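Local structure of ATP phosphoribosyltransferase regulatory subunit (Bacillus halodurans, 3OD1) at residues 221-226 and 267-272. The protein is probably required, as the HisZ partner of HisG, for the first step of histidine biosynthesis and may let histidine feedback-regulate ATP phosphoribosyltransferase. Residues are numbered along the deposited sequence; the frame is centred on the assembly and turned at random.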
loop_
_atom_site.group_PDB
_atom_site.type_symbol
_atom_site.label_atom_id
_atom_site.label_comp_id
_atom_site.label_asym_id
_atom_site.label_seq_id
_atom_site.Cartn_x
_atom_site.Cartn_y
_atom_site.Cartn_z
ATOM N N LEU B 221 -35.695 16.773 12.969
ATOM C CA LEU B 221 -34.937 17.446 11.911
ATOM C C LEU B 221 -34.254 18.729 12.379
ATOM O O LEU B 221 -33.289 19.187 11.770
ATOM C CB LEU B 221 -35.858 17.765 10.739
ATOM C CG LEU B 221 -35.804 16.834 9.529
ATOM C CD1 LEU B 221 -35.540 15.392 9.938
ATOM C CD2 LEU B 221 -37.086 16.959 8.716
ATOM N N SER B 222 -34.759 19.311 13.459
ATOM C CA SER B 222 -34.191 20.551 13.971
ATOM C C SER B 222 -33.032 20.322 14.933
ATOM O O SER B 222 -32.365 21.275 15.325
ATOM C CB SER B 222 -35.271 21.389 14.661
ATOM O OG SER B 222 -35.941 22.210 13.722
ATOM N N LEU B 223 -32.801 19.069 15.323
ATOM C CA LEU B 223 -31.784 18.758 16.330
ATOM C C LEU B 223 -30.390 18.756 15.714
ATOM O O LEU B 223 -29.736 17.716 15.610
ATOM C CB LEU B 223 -32.081 17.413 17.002
ATOM C CG LEU B 223 -33.440 17.307 17.687
ATOM C CD1 LEU B 223 -33.718 15.877 18.157
ATOM C CD2 LEU B 223 -33.537 18.309 18.851
ATOM N N ARG B 224 -29.947 19.936 15.298
ATOM C CA ARG B 224 -28.684 20.088 14.597
ATOM C C ARG B 224 -28.057 21.397 15.040
ATOM O O ARG B 224 -28.554 22.472 14.700
ATOM C CB ARG B 224 -28.916 20.118 13.082
ATOM C CG ARG B 224 -29.901 19.071 12.577
ATOM C CD ARG B 224 -30.003 19.087 11.058
ATOM N NE ARG B 224 -28.848 18.470 10.398
ATOM C CZ ARG B 224 -28.126 19.071 9.461
ATOM N NH1 ARG B 224 -28.431 20.312 9.106
ATOM N NH2 ARG B 224 -27.095 18.442 8.897
ATOM N N GLY B 225 -26.976 21.309 15.809
ATOM C CA GLY B 225 -26.286 22.492 16.293
ATOM C C GLY B 225 -25.213 22.186 17.320
ATOM O O GLY B 225 -24.463 21.218 17.188
ATOM N N GLY B 226 -25.145 23.021 18.351
ATOM C CA GLY B 226 -24.138 22.890 19.386
ATOM C C GLY B 226 -24.613 22.003 20.519
ATOM O O GLY B 226 -25.640 21.333 20.405
ATOM N N PHE B 267 -23.482 18.645 16.893
ATOM C CA PHE B 267 -24.408 17.526 16.946
ATOM C C PHE B 267 -25.379 17.538 15.787
ATOM O O PHE B 267 -25.904 18.587 15.416
ATOM C CB PHE B 267 -25.142 17.507 18.281
ATOM C CG PHE B 267 -24.232 17.303 19.452
ATOM C CD1 PHE B 267 -23.932 16.024 19.894
ATOM C CD2 PHE B 267 -23.652 18.388 20.090
ATOM C CE1 PHE B 267 -23.080 15.832 20.963
ATOM C CE2 PHE B 267 -22.805 18.203 21.163
ATOM C CZ PHE B 267 -22.517 16.923 21.600
ATOM N N ASP B 268 -25.594 16.366 15.201
ATOM C CA ASP B 268 -26.581 16.209 14.142
ATOM C C ASP B 268 -27.353 14.924 14.366
ATOM O O ASP B 268 -26.986 13.865 13.857
ATOM C CB ASP B 268 -25.922 16.215 12.766
ATOM C CG ASP B 268 -26.926 16.030 11.641
ATOM O OD1 ASP B 268 -28.148 16.067 11.909
ATOM O OD2 ASP B 268 -26.492 15.852 10.487
ATOM N N LEU B 269 -28.422 15.025 15.149
ATOM C CA LEU B 269 -29.177 13.843 15.526
ATOM C C LEU B 269 -30.007 13.306 14.366
ATOM O O LEU B 269 -30.709 12.321 14.520
ATOM C CB LEU B 269 -30.044 14.117 16.761
ATOM C CG LEU B 269 -29.325 13.887 18.098
ATOM C CD1 LEU B 269 -28.006 14.620 18.132
ATOM C CD2 LEU B 269 -30.196 14.290 19.295
ATOM N N THR B 270 -29.916 13.931 13.191
ATOM C CA THR B 270 -30.575 13.353 12.018
ATOM C C THR B 270 -29.656 12.341 11.328
ATOM O O THR B 270 -30.056 11.658 10.383
ATOM C CB THR B 270 -31.000 14.420 10.990
ATOM O OG1 THR B 270 -29.849 14.912 10.306
ATOM C CG2 THR B 270 -31.731 15.569 11.685
ATOM N N LEU B 271 -28.428 12.237 11.821
ATOM C CA LEU B 271 -27.401 11.463 11.128
ATOM C C LEU B 271 -27.690 9.968 11.175
ATOM O O LEU B 271 -27.761 9.377 12.248
ATOM C CB LEU B 271 -26.024 11.754 11.729
ATOM C CG LEU B 271 -24.817 11.140 11.016
ATOM C CD1 LEU B 271 -24.648 11.733 9.612
ATOM C CD2 LEU B 271 -23.563 11.346 11.846
ATOM N N VAL B 272 -27.872 9.371 10.001
ATOM C CA VAL B 272 -28.010 7.929 9.865
ATOM C C VAL B 272 -26.977 7.465 8.838
ATOM O O VAL B 272 -27.096 7.772 7.650
ATOM C CB VAL B 272 -29.420 7.540 9.371
ATOM C CG1 VAL B 272 -29.485 6.035 9.019
ATOM C CG2 VAL B 272 -30.494 7.923 10.401
#
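R224 and D268 face each other as a non-hydrogen-bonded antiparallel pair, their side chains running side by side on one face of the sheet. The arginine grips side-on, NE to OD1 of D268 at 2.9 Å and NH2 to OD2 of D268 at 3.1 Å. Both oxygens lie near the guanidinium plane, yet the nitrogens sit above the carboxylate, the planes being 76° apart. That tilt leaves the syn side of OD1 to OG1 of T270, which donates at 2.6 Å, while the T270 backbone N closes an Asx turn on the same oxygen. D268, its CG anti to the backbone N (chi1 179°), holds its carboxylate over the following turn, a reach suited to short aspartate. Replacing D268 by an alanine is likely to leave the R224 guanidinium without its anion and freer to turn, the T270 N-H without its acceptor and the hydroxyl one partner short. CG2 of T270 packs on CA of L221 at 3.7 Å, and the hydroxyl also bonds Y197.

Packing is tight just beyond the strand pair, where L223 and L269 meet CB to CB at 3.9 Å, both also touching Y170 and A233 of flanking helices; branched aliphatic chains suit this buried setting. L269 N donates to O of L223 (3.0 Å). Side-chain packing thins toward exposed G226, though two backbone bonds still join G225 to F267; G225 has phi 171°, which residues with a CB adopt less readily. CD2 of F267 lies 3.6 Å from O of G226, and I230 also touches this side chain. R224 is itself exposed, D268 buried. Short strand 224-225 forms an antiparallel edge pairing with strand 265-268 in the mixed sheet of a class-II synthetase-like fold, the partner strand leaving through a type I turn.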